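Local coordinates for protein P-granule scaffold (Caenorhabditis japonica, PDB 5W4A) that probably acts as a scaffold of germ (P) granules, the RNA-protein bodies of the germline linked to mRNA repression, with these contacts in its helical N-terminal domain, at residues T16-N21 / A138-I143; M78-A83 / Y173-I178; H106-L111 / K146-E151; Y154-E159 / K177-E182. All coordinates share one frame; numbering follows the deposited sequence.

How the contacts relate
The four contacts knit together a mostly helical domain. Contacts 1 and 3 both use helix 136-148, contacts 2 and 4 both use helix 169-179, and the latter pair share Lys177 and Ile178, with centres about 9 Å apart. Contact 2 lies about 4 Å from the centre of the chain, and the centres of contacts 1 and 2 are about 10 Å apart; contacts 3 and 4 lie farther out. In sequence, 106-111 and 146-151 both fall between the two halves of contact 2, whereas contact 4 opens after contacts 1 and 3 have closed. Asp79 joins three of them, bonding Tyr17 of contact 1 and His106 of contact 3, so segments far apart in sequence meet around one buried aspartate.

Contact 1 of 4, residues T16-N21 / A138-I143; sequences TYFFPN and AKILAI
Ile140 sets CG2 over one face of the Tyr17 ring, with CD1 beside the CB/CG end, joining the turn after strand 14-16 to helix 136-148. Followed outward, Tyr17 begins with CB, which lies 4.1 Å from CD1 of Ile140. CG comes next and faces both methyls, CG2 and CD1, at equal distance. The ring then divides the work: CD1 of Tyr17 packs against CD1 of Ile140, while CD2 of Tyr17 makes the closest approach, 3.6 Å from Ile140 CG2, and CE2 follows nearly as near. The CG2 methyl stands 3.9 Å from the ring centroid and 22° off the normal, a CH-pi contact displaced toward the rim. At the tip, the OH passes beyond the isoleucine to a hydrogen bond with Asp79. Tyrosine suits the place because its flat carbon surface packs against isoleucine while its hydroxyl bonds the buried Asp79.

Ile140 presents both branches because CG1 lies anti to the carbonyl carbon (chi1 -66°), leaving CG2 anti to the backbone N. Phe18 adds a lighter touch, its CZ 4.4 Å from Ile140 CG2, and CD2 of Tyr17 rests over the centre of the Phe18 ring. The turn itself is held by an ST motif: Thr16 OG1 accepts from Phe19 N at 3.0 Å, just where Phe19 occupies the N-cap of helix 20-28. Asp171 takes the backbone N-H groups of Tyr17 and Phe18, Thr80 bonds Phe18 O, and strand 9-11 pairs with Thr16, so the turn, which leads out of a two-stranded hairpin, is held against helices 71-84, 136-148 and 169-179.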
# COMPACT_ATOMS: atom_id res chain seq x y z
N THR C 16 -16.55 -2.07 3.80
CA THR C 16 -16.64 -1.87 2.35
C THR C 16 -16.62 -0.38 2.00
O THR C 16 -17.13 0.46 2.73
CB THR C 16 -17.91 -2.55 1.80
OG1 THR C 16 -17.95 -2.39 0.37
CG2 THR C 16 -19.17 -2.01 2.38
N TYR C 17 -15.96 -0.06 0.88
CA TYR C 17 -16.13 1.23 0.21
C TYR C 17 -17.02 1.09 -1.02
O TYR C 17 -18.00 1.82 -1.17
CB TYR C 17 -14.76 1.86 -0.19
CG TYR C 17 -15.03 3.07 -1.01
CD1 TYR C 17 -15.56 4.22 -0.42
CD2 TYR C 17 -14.86 3.05 -2.39
CE1 TYR C 17 -15.94 5.31 -1.18
CE2 TYR C 17 -15.22 4.13 -3.15
CZ TYR C 17 -15.75 5.26 -2.54
OH TYR C 17 -16.12 6.35 -3.27
N PHE C 18 -16.70 0.12 -1.88
CA PHE C 18 -17.29 0.06 -3.22
C PHE C 18 -18.66 -0.62 -3.26
O PHE C 18 -19.41 -0.44 -4.22
CB PHE C 18 -16.35 -0.69 -4.18
CG PHE C 18 -15.11 0.08 -4.55
CD1 PHE C 18 -13.91 -0.14 -3.89
CD2 PHE C 18 -15.14 1.02 -5.58
CE1 PHE C 18 -12.77 0.56 -4.23
CE2 PHE C 18 -14.00 1.72 -5.94
CZ PHE C 18 -12.82 1.51 -5.25
N PHE C 19 -19.01 -1.42 -2.23
CA PHE C 19 -20.20 -2.28 -2.28
C PHE C 19 -21.06 -2.21 -1.01
O PHE C 19 -21.48 -3.23 -0.47
CB PHE C 19 -19.76 -3.73 -2.53
CG PHE C 19 -19.02 -3.92 -3.84
CD1 PHE C 19 -19.70 -3.87 -5.02
CD2 PHE C 19 -17.64 -4.12 -3.85
CE1 PHE C 19 -19.02 -4.05 -6.25
CE2 PHE C 19 -16.96 -4.29 -5.05
CZ PHE C 19 -17.67 -4.25 -6.25
N PRO C 20 -21.38 -1.01 -0.53
CA PRO C 20 -22.20 -0.97 0.72
C PRO C 20 -23.57 -1.62 0.62
O PRO C 20 -23.98 -2.28 1.59
CB PRO C 20 -22.31 0.53 1.00
CG PRO C 20 -22.05 1.20 -0.29
CD PRO C 20 -21.05 0.35 -0.98
N ASN C 21 -24.31 -1.46 -0.49
CA ASN C 21 -25.64 -2.08 -0.53
C ASN C 21 -25.53 -3.60 -0.67
O ASN C 21 -26.42 -4.32 -0.20
CB ASN C 21 -26.46 -1.47 -1.67
CG ASN C 21 -27.94 -1.80 -1.56
OD1 ASN C 21 -28.52 -1.78 -0.46
ND2 ASN C 21 -28.57 -2.05 -2.70
N ALA C 138 -8.12 9.56 0.46
CA ALA C 138 -7.10 9.76 -0.57
C ALA C 138 -6.54 8.44 -1.06
O ALA C 138 -6.25 8.28 -2.24
CB ALA C 138 -5.96 10.62 -0.04
N LYS C 139 -6.35 7.50 -0.13
CA LYS C 139 -5.82 6.19 -0.49
C LYS C 139 -6.81 5.41 -1.36
O LYS C 139 -6.40 4.72 -2.29
CB LYS C 139 -5.45 5.43 0.78
CG LYS C 139 -4.26 6.05 1.51
CD LYS C 139 -4.11 5.46 2.91
CE LYS C 139 -3.06 6.23 3.72
NZ LYS C 139 -1.75 6.33 3.04
N ILE C 140 -8.11 5.55 -1.11
CA ILE C 140 -9.10 4.90 -1.98
C ILE C 140 -9.02 5.48 -3.39
O ILE C 140 -9.05 4.74 -4.39
CB ILE C 140 -10.51 5.03 -1.39
CG1 ILE C 140 -10.62 4.23 -0.09
CG2 ILE C 140 -11.58 4.59 -2.43
CD1 ILE C 140 -11.82 4.62 0.72
N LEU C 141 -8.94 6.81 -3.50
CA LEU C 141 -8.78 7.46 -4.80
C LEU C 141 -7.55 6.94 -5.55
O LEU C 141 -7.63 6.63 -6.75
CB LEU C 141 -8.69 8.98 -4.60
CG LEU C 141 -8.32 9.80 -5.83
CD1 LEU C 141 -9.31 9.60 -6.97
CD2 LEU C 141 -8.27 11.24 -5.41
N ALA C 142 -6.42 6.83 -4.86
CA ALA C 142 -5.20 6.32 -5.49
C ALA C 142 -5.40 4.92 -6.03
O ALA C 142 -5.00 4.62 -7.16
CB ALA C 142 -4.06 6.37 -4.48
N ILE C 143 -6.01 4.03 -5.24
CA ILE C 143 -6.23 2.65 -5.68
C ILE C 143 -7.18 2.63 -6.88
O ILE C 143 -6.97 1.87 -7.84
CB ILE C 143 -6.73 1.78 -4.52
CG1 ILE C 143 -5.62 1.59 -3.51
CG2 ILE C 143 -7.23 0.40 -5.04
CD1 ILE C 143 -6.15 1.11 -2.15

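Contact 2 of 4, residues M78-A83 / Y173-I178; sequences MDTLLA and YVFTKI. With EDO (1,2-ethanediol), chain T; EDO (1,2-ethanediol), chain Q.
Phe175 reaches from helix 169-179 to Ala83 and Thr80, one turn apart on helix 71-84, in a helix-helix packing near the centre of the domain. The apolar part comes first. Ala83 CB lies 3.6 Å from Phe175 CZ and equally close to CE1, so the small methyl lets the outer end of the ring come near the helix; a backbone approach of 8.4 Å between the CA atoms of Ala83 and Phe175 reflects this. Thr80 contributes its methyl, CG2, 4.2 Å from Phe175 CZ, and the two side chains pass at a slant. With CG anti to the carbonyl carbon (chi1 -77°), the Phe175 ring is carried across to helix 71-84, so that CE1 and CZ are its leading atoms.

Among aromatic interactions, the same ring meets Phe18 and Phe19 edge-to-face, making it a junction between two helices and the turn after strand 14-16. The polar bonds point elsewhere: with OG1 engaged by Phe18 O, CG2 is the branch of Thr80 left facing Phe175. Farther along helix 169-179, two 1,2-ethanediol molecules, probably from the crystallisation liquor, donate to one acceptor: O2 of one lies 3.0 Å from Ile178 O, and O1 of the other 3.2 Å from Ile178 O.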
# COMPACT_ATOMS: atom_id res chain seq x y z
N MSE C 78 -20.55 5.15 -8.73
CA MSE C 78 -19.86 5.51 -9.97
C MSE C 78 -18.36 5.16 -9.92
O MSE C 78 -17.78 4.78 -10.95
CB MSE C 78 -20.03 6.98 -10.25
CG MSE C 78 -21.46 7.26 -10.73
SE MSE C 78 -21.85 9.15 -10.90
CE MSE C 78 -20.75 9.51 -12.45
N ASP C 79 -17.72 5.31 -8.76
CA ASP C 79 -16.38 4.76 -8.57
C ASP C 79 -16.37 3.28 -8.90
O ASP C 79 -15.48 2.79 -9.61
CB ASP C 79 -15.87 4.93 -7.13
CG ASP C 79 -15.33 6.31 -6.81
OD1 ASP C 79 -15.19 7.20 -7.67
OD2 ASP C 79 -15.00 6.51 -5.61
N THR C 80 -17.35 2.54 -8.39
CA THR C 80 -17.42 1.10 -8.65
C THR C 80 -17.57 0.83 -10.15
O THR C 80 -16.91 -0.05 -10.69
CB THR C 80 -18.56 0.48 -7.85
OG1 THR C 80 -18.39 0.94 -6.50
CG2 THR C 80 -18.51 -1.05 -7.90
N LEU C 81 -18.41 1.62 -10.83
CA LEU C 81 -18.57 1.44 -12.28
C LEU C 81 -17.23 1.62 -13.00
O LEU C 81 -16.87 0.84 -13.90
CB LEU C 81 -19.60 2.42 -12.82
CG LEU C 81 -21.05 2.28 -12.39
CD1 LEU C 81 -21.85 3.40 -13.05
CD2 LEU C 81 -21.65 0.93 -12.74
N LEU C 82 -16.46 2.64 -12.64
CA LEU C 82 -15.16 2.84 -13.28
C LEU C 82 -14.23 1.66 -13.04
O LEU C 82 -13.51 1.23 -13.95
CB LEU C 82 -14.49 4.11 -12.78
CG LEU C 82 -15.16 5.41 -13.18
CD1 LEU C 82 -14.38 6.58 -12.62
CD2 LEU C 82 -15.24 5.50 -14.72
N ALA C 83 -14.22 1.14 -11.82
CA ALA C 83 -13.34 0.02 -11.51
C ALA C 83 -13.77 -1.24 -12.24
O ALA C 83 -12.94 -2.11 -12.50
CB ALA C 83 -13.33 -0.22 -10.00
N TYR C 173 -12.22 -8.99 -2.89
CA TYR C 173 -12.82 -10.29 -3.18
C TYR C 173 -13.97 -10.17 -4.18
O TYR C 173 -14.06 -10.95 -5.13
CB TYR C 173 -13.29 -10.95 -1.89
CG TYR C 173 -13.77 -12.36 -2.11
CD1 TYR C 173 -12.85 -13.36 -2.41
CD2 TYR C 173 -15.10 -12.69 -2.07
CE1 TYR C 173 -13.24 -14.65 -2.65
CE2 TYR C 173 -15.52 -14.03 -2.29
CZ TYR C 173 -14.57 -14.98 -2.59
OH TYR C 173 -14.89 -16.30 -2.85
N VAL C 174 -14.87 -9.20 -3.97
CA VAL C 174 -15.98 -9.00 -4.90
C VAL C 174 -15.46 -8.68 -6.29
O VAL C 174 -15.90 -9.28 -7.28
CB VAL C 174 -16.91 -7.88 -4.40
CG1 VAL C 174 -18.01 -7.60 -5.43
CG2 VAL C 174 -17.57 -8.23 -3.05
N PHE C 175 -14.52 -7.74 -6.41
CA PHE C 175 -13.96 -7.43 -7.74
C PHE C 175 -13.33 -8.67 -8.37
O PHE C 175 -13.47 -8.90 -9.57
CB PHE C 175 -12.91 -6.31 -7.67
CG PHE C 175 -13.50 -4.91 -7.52
CD1 PHE C 175 -14.34 -4.38 -8.50
CD2 PHE C 175 -13.17 -4.09 -6.42
CE1 PHE C 175 -14.87 -3.08 -8.40
CE2 PHE C 175 -13.69 -2.79 -6.33
CZ PHE C 175 -14.55 -2.29 -7.30
N THR C 176 -12.59 -9.46 -7.59
CA THR C 176 -11.98 -10.66 -8.13
C THR C 176 -13.04 -11.60 -8.69
O THR C 176 -12.87 -12.14 -9.80
CB THR C 176 -11.16 -11.35 -7.04
OG1 THR C 176 -10.00 -10.54 -6.73
CG2 THR C 176 -10.69 -12.72 -7.47
N LYS C 177 -14.13 -11.79 -7.96
CA LYS C 177 -15.21 -12.68 -8.42
C LYS C 177 -15.86 -12.15 -9.69
O LYS C 177 -16.04 -12.90 -10.66
CB LYS C 177 -16.26 -12.85 -7.31
CG LYS C 177 -15.83 -13.67 -6.09
CD LYS C 177 -15.80 -15.17 -6.37
CE LYS C 177 -17.20 -15.71 -6.65
NZ LYS C 177 -17.22 -17.19 -6.75
N ILE C 178 -16.22 -10.85 -9.71
CA ILE C 178 -17.02 -10.30 -10.81
C ILE C 178 -16.18 -10.12 -12.07
O ILE C 178 -16.69 -10.31 -13.18
CB ILE C 178 -17.68 -8.98 -10.38
CG1 ILE C 178 -18.68 -9.26 -9.26
CG2 ILE C 178 -18.32 -8.26 -11.57
CD1 ILE C 178 -19.88 -10.09 -9.69
C1 EDO T . -16.46 -13.52 -14.63
O1 EDO T . -16.69 -13.26 -16.03
C2 EDO T . -17.76 -13.50 -13.82
O2 EDO T . -18.63 -12.39 -14.16
C1 EDO Q . -17.55 -7.88 -15.95
O1 EDO Q . -16.86 -9.13 -16.18
C2 EDO Q . -19.04 -8.02 -16.25
O2 EDO Q . -19.71 -8.68 -15.16

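Contact 3 of 4, residues H106-L111 / K146-E151; sequences HDLSIL and KTINSE
Leu108 and Leu111 meet Ile148 where the loop between helices 89-100 and 116-131 passes the last turns of helix 136-148. The loop segment starts with His106, which bonds both to its own loop and to a neighbouring helix. Its ND1 accepts from Leu108 N at 3.0 Å, the donor lying 28° out of the ring plane, while its NE2 bonds Asp79 of helix 71-84. Histidine suits this place because its two ring nitrogens can serve the loop and a helix at once. Asp107 follows with a salt bridge to Arg6.

Leu108 then turns inward, and its CD1 comes to 4.0 Å from Ile148 CD1. Two type I beta turns overlap here, His106 to Ser109 and Leu108 to Leu111, and this winding brings both leucines round to the same isoleucine in a mostly helical domain. Ser109 fastens the first turn twice: its N and its OG both bond His106 O, the hydroxyl at 2.7 Å and tilted 20° from the carbonyl plane. Such a small hydroxyl residue can fold back on the carbonyl three residues earlier.

Leu111 completes the segment, meeting Ile148 tip to tip. Its CD1 lies 3.8 Å from Ile148 CG2 and 4.0 Å from Ile148 CD1, so both branches of the isoleucine are used. The CG2 branch stands anti to the backbone N (chi1 -69°, measured to CG1), and the longer CG1 arm carries CD1 up against both leucine CD1 methyls. Helix 116-131 backs both leucines through Leu123. Beyond Ile148, Ser150 OG bonds Lys146 O at 2.8 Å.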
# COMPACT_ATOMS: atom_id res chain seq x y z
N HIS C 106 -18.84 13.70 -11.11
CA HIS C 106 -17.80 12.82 -10.62
C HIS C 106 -16.44 13.50 -10.76
O HIS C 106 -16.16 14.16 -11.78
CB HIS C 106 -17.84 11.51 -11.38
CG HIS C 106 -17.03 10.44 -10.74
ND1 HIS C 106 -15.67 10.31 -10.95
CD2 HIS C 106 -17.37 9.47 -9.86
CE1 HIS C 106 -15.22 9.30 -10.21
NE2 HIS C 106 -16.23 8.77 -9.56
N ASP C 107 -15.60 13.35 -9.73
CA ASP C 107 -14.32 14.07 -9.69
C ASP C 107 -13.31 13.56 -10.73
O ASP C 107 -12.32 14.25 -10.99
CB ASP C 107 -13.68 14.04 -8.29
CG ASP C 107 -13.50 12.63 -7.72
OD1 ASP C 107 -14.34 11.76 -7.97
OD2 ASP C 107 -12.53 12.43 -7.00
N LEU C 108 -13.53 12.38 -11.31
CA LEU C 108 -12.65 11.87 -12.35
C LEU C 108 -13.27 12.02 -13.74
O LEU C 108 -12.90 11.29 -14.66
CB LEU C 108 -12.29 10.41 -12.09
CG LEU C 108 -11.59 10.11 -10.76
CD1 LEU C 108 -11.20 8.61 -10.61
CD2 LEU C 108 -10.40 11.02 -10.54
N SER C 109 -14.18 12.97 -13.89
CA SER C 109 -14.86 13.23 -15.16
C SER C 109 -13.90 13.53 -16.31
O SER C 109 -14.35 13.51 -17.46
CB SER C 109 -15.83 14.41 -14.99
OG SER C 109 -17.02 14.00 -14.34
N ILE C 110 -12.62 13.82 -16.06
CA ILE C 110 -11.70 14.05 -17.18
C ILE C 110 -11.53 12.78 -18.01
O ILE C 110 -11.27 12.86 -19.22
CB ILE C 110 -10.34 14.59 -16.71
CG1 ILE C 110 -9.62 13.59 -15.79
CG2 ILE C 110 -10.50 15.95 -16.07
CD1 ILE C 110 -8.18 13.96 -15.55
N LEU C 111 -11.63 11.61 -17.38
CA LEU C 111 -11.62 10.35 -18.13
C LEU C 111 -12.67 10.36 -19.23
O LEU C 111 -12.34 10.24 -20.42
CB LEU C 111 -11.88 9.17 -17.18
CG LEU C 111 -10.72 8.66 -16.36
CD1 LEU C 111 -11.23 7.62 -15.37
CD2 LEU C 111 -9.63 8.07 -17.25
N LYS C 146 -5.23 3.68 -9.96
CA LYS C 146 -4.29 2.66 -10.39
C LYS C 146 -5.02 1.50 -11.04
O LYS C 146 -4.52 0.91 -12.00
CB LYS C 146 -3.45 2.21 -9.19
CG LYS C 146 -2.49 3.30 -8.72
CD LYS C 146 -1.81 2.97 -7.43
CE LYS C 146 -0.91 4.14 -6.90
NZ LYS C 146 0.15 4.49 -7.91
N THR C 147 -6.22 1.18 -10.55
CA THR C 147 -7.05 0.14 -11.14
C THR C 147 -7.52 0.53 -12.54
O THR C 147 -7.40 -0.26 -13.50
CB THR C 147 -8.23 -0.13 -10.20
OG1 THR C 147 -7.73 -0.67 -8.97
CG2 THR C 147 -9.20 -1.14 -10.82
N ILE C 148 -8.03 1.76 -12.69
CA ILE C 148 -8.50 2.29 -13.98
C ILE C 148 -7.38 2.27 -15.01
O ILE C 148 -7.60 1.95 -16.20
CB ILE C 148 -9.06 3.71 -13.78
CG1 ILE C 148 -10.36 3.67 -12.97
CG2 ILE C 148 -9.25 4.41 -15.13
CD1 ILE C 148 -10.70 5.04 -12.37
N ASN C 149 -6.16 2.60 -14.59
CA ASN C 149 -5.02 2.70 -15.50
C ASN C 149 -4.37 1.36 -15.80
O ASN C 149 -3.46 1.31 -16.64
CB ASN C 149 -3.99 3.66 -14.91
CG ASN C 149 -4.34 5.12 -15.16
OD1 ASN C 149 -5.19 5.43 -16.00
ND2 ASN C 149 -3.68 6.01 -14.44
N SER C 150 -4.82 0.29 -15.15
CA SER C 150 -4.28 -1.05 -15.40
C SER C 150 -4.76 -1.54 -16.76
O SER C 150 -5.91 -1.32 -17.15
CB SER C 150 -4.73 -2.03 -14.32
OG SER C 150 -4.14 -1.69 -13.09
N GLU C 151 -3.88 -2.21 -17.49
CA GLU C 151 -4.27 -2.65 -18.82
C GLU C 151 -4.71 -4.11 -18.90
O GLU C 151 -5.65 -4.42 -19.64
CB GLU C 151 -3.13 -2.39 -19.82
CG GLU C 151 -3.04 -0.91 -20.26
CD GLU C 151 -4.27 -0.45 -21.06
OE1 GLU C 151 -4.97 -1.30 -21.66
OE2 GLU C 151 -4.55 0.77 -21.06

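Contact 4 of 4, residues Y154-E159 / K177-E182; sequences YEKFTE and KILGLE. With EDO (1,2-ethanediol), chain T; EDO (1,2-ethanediol), chain Q.
Phe157 packs against Leu181 in the buried half of this contact, where helix 153-160 faces the chain leaving helix 169-179. CD1 of the Phe157 ring lies 4.1 Å from Leu181 CB, and Leu181 CD1 reaches the phenylalanine backbone, 4.1 Å from Phe157 CA. Their CA atoms are only 6.3 Å apart, so the leucine lies against the base of the aromatic residue. Helix 187-201 also packs on Phe157, through Val190 and Ile193, so a large ring suits this broad apolar surface.

The other half is partly exposed and smaller in area, though no less close. Here the Lys156 chain, CG anti to the backbone N (chi1 -161°) and extended beyond, crosses Leu179 at about a right angle. Leu179 CD1 lies 3.8 Å from Lys156 NZ and 3.9 Å from Lys156 CE; on the far branch, CD2 lies 4.0 Å from C1 of a 1,2-ethanediol. Gly180, exposed, takes a positive phi of 66° in a Schellman motif that turns the chain toward Leu181. On the subunit-facing side of helix 153-160, Thr158 OG1 donates to Tyr154 O at 2.9 Å and bonds Arg128 of the second subunit.

A lysine suits the boundary because its methylene carbons can lie against leucine while NZ reaches a polar partner, Ala83 O. NZ thus sits at the C-terminal end of helix 71-84, where the helix dipole may favour a positive charge.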
# COMPACT_ATOMS: atom_id res chain seq x y z
N TYR C 154 -3.87 -9.15 -14.68
CA TYR C 154 -2.94 -9.41 -13.58
C TYR C 154 -2.54 -8.11 -12.89
O TYR C 154 -2.50 -8.04 -11.66
CB TYR C 154 -1.72 -10.18 -14.08
CG TYR C 154 -0.77 -10.59 -13.00
CD1 TYR C 154 0.34 -9.80 -12.70
CD2 TYR C 154 -0.97 -11.75 -12.27
CE1 TYR C 154 1.22 -10.16 -11.69
CE2 TYR C 154 -0.09 -12.12 -11.26
CZ TYR C 154 1.00 -11.32 -10.98
OH TYR C 154 1.89 -11.69 -10.01
N GLU C 155 -2.30 -7.06 -13.68
CA GLU C 155 -2.00 -5.75 -13.14
C GLU C 155 -3.20 -5.21 -12.37
O GLU C 155 -3.05 -4.67 -11.26
CB GLU C 155 -1.61 -4.79 -14.27
CG GLU C 155 -1.26 -3.42 -13.78
CD GLU C 155 -0.98 -2.38 -14.86
OE1 GLU C 155 -1.24 -2.62 -16.07
OE2 GLU C 155 -0.54 -1.28 -14.48
N LYS C 156 -4.39 -5.37 -12.94
CA LYS C 156 -5.59 -4.88 -12.27
C LYS C 156 -5.76 -5.59 -10.93
O LYS C 156 -6.07 -4.94 -9.92
CB LYS C 156 -6.80 -5.08 -13.18
CG LYS C 156 -7.97 -4.25 -12.81
CD LYS C 156 -9.14 -4.37 -13.83
CE LYS C 156 -10.25 -3.33 -13.51
NZ LYS C 156 -11.49 -3.33 -14.42
N PHE C 157 -5.57 -6.91 -10.89
CA PHE C 157 -5.61 -7.65 -9.63
C PHE C 157 -4.56 -7.14 -8.64
O PHE C 157 -4.86 -6.95 -7.45
CB PHE C 157 -5.42 -9.15 -9.88
CG PHE C 157 -5.37 -9.94 -8.63
CD1 PHE C 157 -6.52 -10.14 -7.89
CD2 PHE C 157 -4.17 -10.44 -8.14
CE1 PHE C 157 -6.49 -10.84 -6.72
CE2 PHE C 157 -4.15 -11.16 -6.97
CZ PHE C 157 -5.31 -11.35 -6.26
N THR C 158 -3.35 -6.89 -9.11
CA THR C 158 -2.29 -6.39 -8.24
C THR C 158 -2.68 -5.06 -7.61
O THR C 158 -2.47 -4.85 -6.40
CB THR C 158 -0.99 -6.25 -9.05
OG1 THR C 158 -0.60 -7.54 -9.55
CG2 THR C 158 0.13 -5.69 -8.22
N GLU C 159 -3.25 -4.16 -8.40
CA GLU C 159 -3.61 -2.84 -7.87
C GLU C 159 -4.84 -2.93 -6.95
O GLU C 159 -4.85 -2.31 -5.88
CB GLU C 159 -3.83 -1.84 -9.00
CG GLU C 159 -2.57 -1.58 -9.84
CD GLU C 159 -1.39 -0.96 -9.06
OE1 GLU C 159 -1.54 -0.52 -7.91
OE2 GLU C 159 -0.28 -0.91 -9.65
N LYS C 177 -14.13 -11.79 -7.96
CA LYS C 177 -15.21 -12.68 -8.42
C LYS C 177 -15.86 -12.15 -9.69
O LYS C 177 -16.04 -12.90 -10.66
CB LYS C 177 -16.26 -12.85 -7.31
CG LYS C 177 -15.83 -13.67 -6.09
CD LYS C 177 -15.80 -15.17 -6.37
CE LYS C 177 -17.20 -15.71 -6.65
NZ LYS C 177 -17.22 -17.19 -6.75
N ILE C 178 -16.22 -10.85 -9.71
CA ILE C 178 -17.02 -10.30 -10.81
C ILE C 178 -16.18 -10.12 -12.07
O ILE C 178 -16.69 -10.31 -13.18
CB ILE C 178 -17.68 -8.98 -10.38
CG1 ILE C 178 -18.68 -9.26 -9.26
CG2 ILE C 178 -18.32 -8.26 -11.57
CD1 ILE C 178 -19.88 -10.09 -9.69
N LEU C 179 -14.91 -9.75 -11.93
CA LEU C 179 -14.05 -9.52 -13.07
C LEU C 179 -13.27 -10.74 -13.49
O LEU C 179 -12.47 -10.64 -14.43
CB LEU C 179 -13.07 -8.39 -12.75
CG LEU C 179 -13.77 -7.05 -12.47
CD1 LEU C 179 -12.72 -6.03 -12.08
CD2 LEU C 179 -14.61 -6.58 -13.65
N GLY C 180 -13.43 -11.86 -12.80
CA GLY C 180 -12.75 -13.09 -13.20
C GLY C 180 -11.25 -13.01 -13.05
O GLY C 180 -10.52 -13.47 -13.93
N LEU C 181 -10.77 -12.42 -11.97
CA LEU C 181 -9.33 -12.22 -11.82
C LEU C 181 -8.61 -13.41 -11.20
O LEU C 181 -7.38 -13.38 -11.11
CB LEU C 181 -9.05 -10.97 -10.97
CG LEU C 181 -9.75 -9.71 -11.50
CD1 LEU C 181 -9.49 -8.53 -10.59
CD2 LEU C 181 -9.33 -9.39 -12.92
N GLU C 182 -9.33 -14.43 -10.72
CA GLU C 182 -8.68 -15.62 -10.17
C GLU C 182 -8.26 -16.54 -11.31
O GLU C 182 -9.09 -17.00 -12.09
CB GLU C 182 -9.61 -16.33 -9.18
CG GLU C 182 -8.90 -17.48 -8.47
CD GLU C 182 -9.78 -18.22 -7.46
OE1 GLU C 182 -10.94 -17.81 -7.26
OE2 GLU C 182 -9.28 -19.20 -6.88
C1 EDO T . -16.46 -13.52 -14.63
O1 EDO T . -16.69 -13.26 -16.03
C2 EDO T . -17.76 -13.50 -13.82
O2 EDO T . -18.63 -12.39 -14.16
C1 EDO Q . -17.55 -7.88 -15.95
O1 EDO Q . -16.86 -9.13 -16.18
C2 EDO Q . -19.04 -8.02 -16.25
O2 EDO Q . -19.71 -8.68 -15.16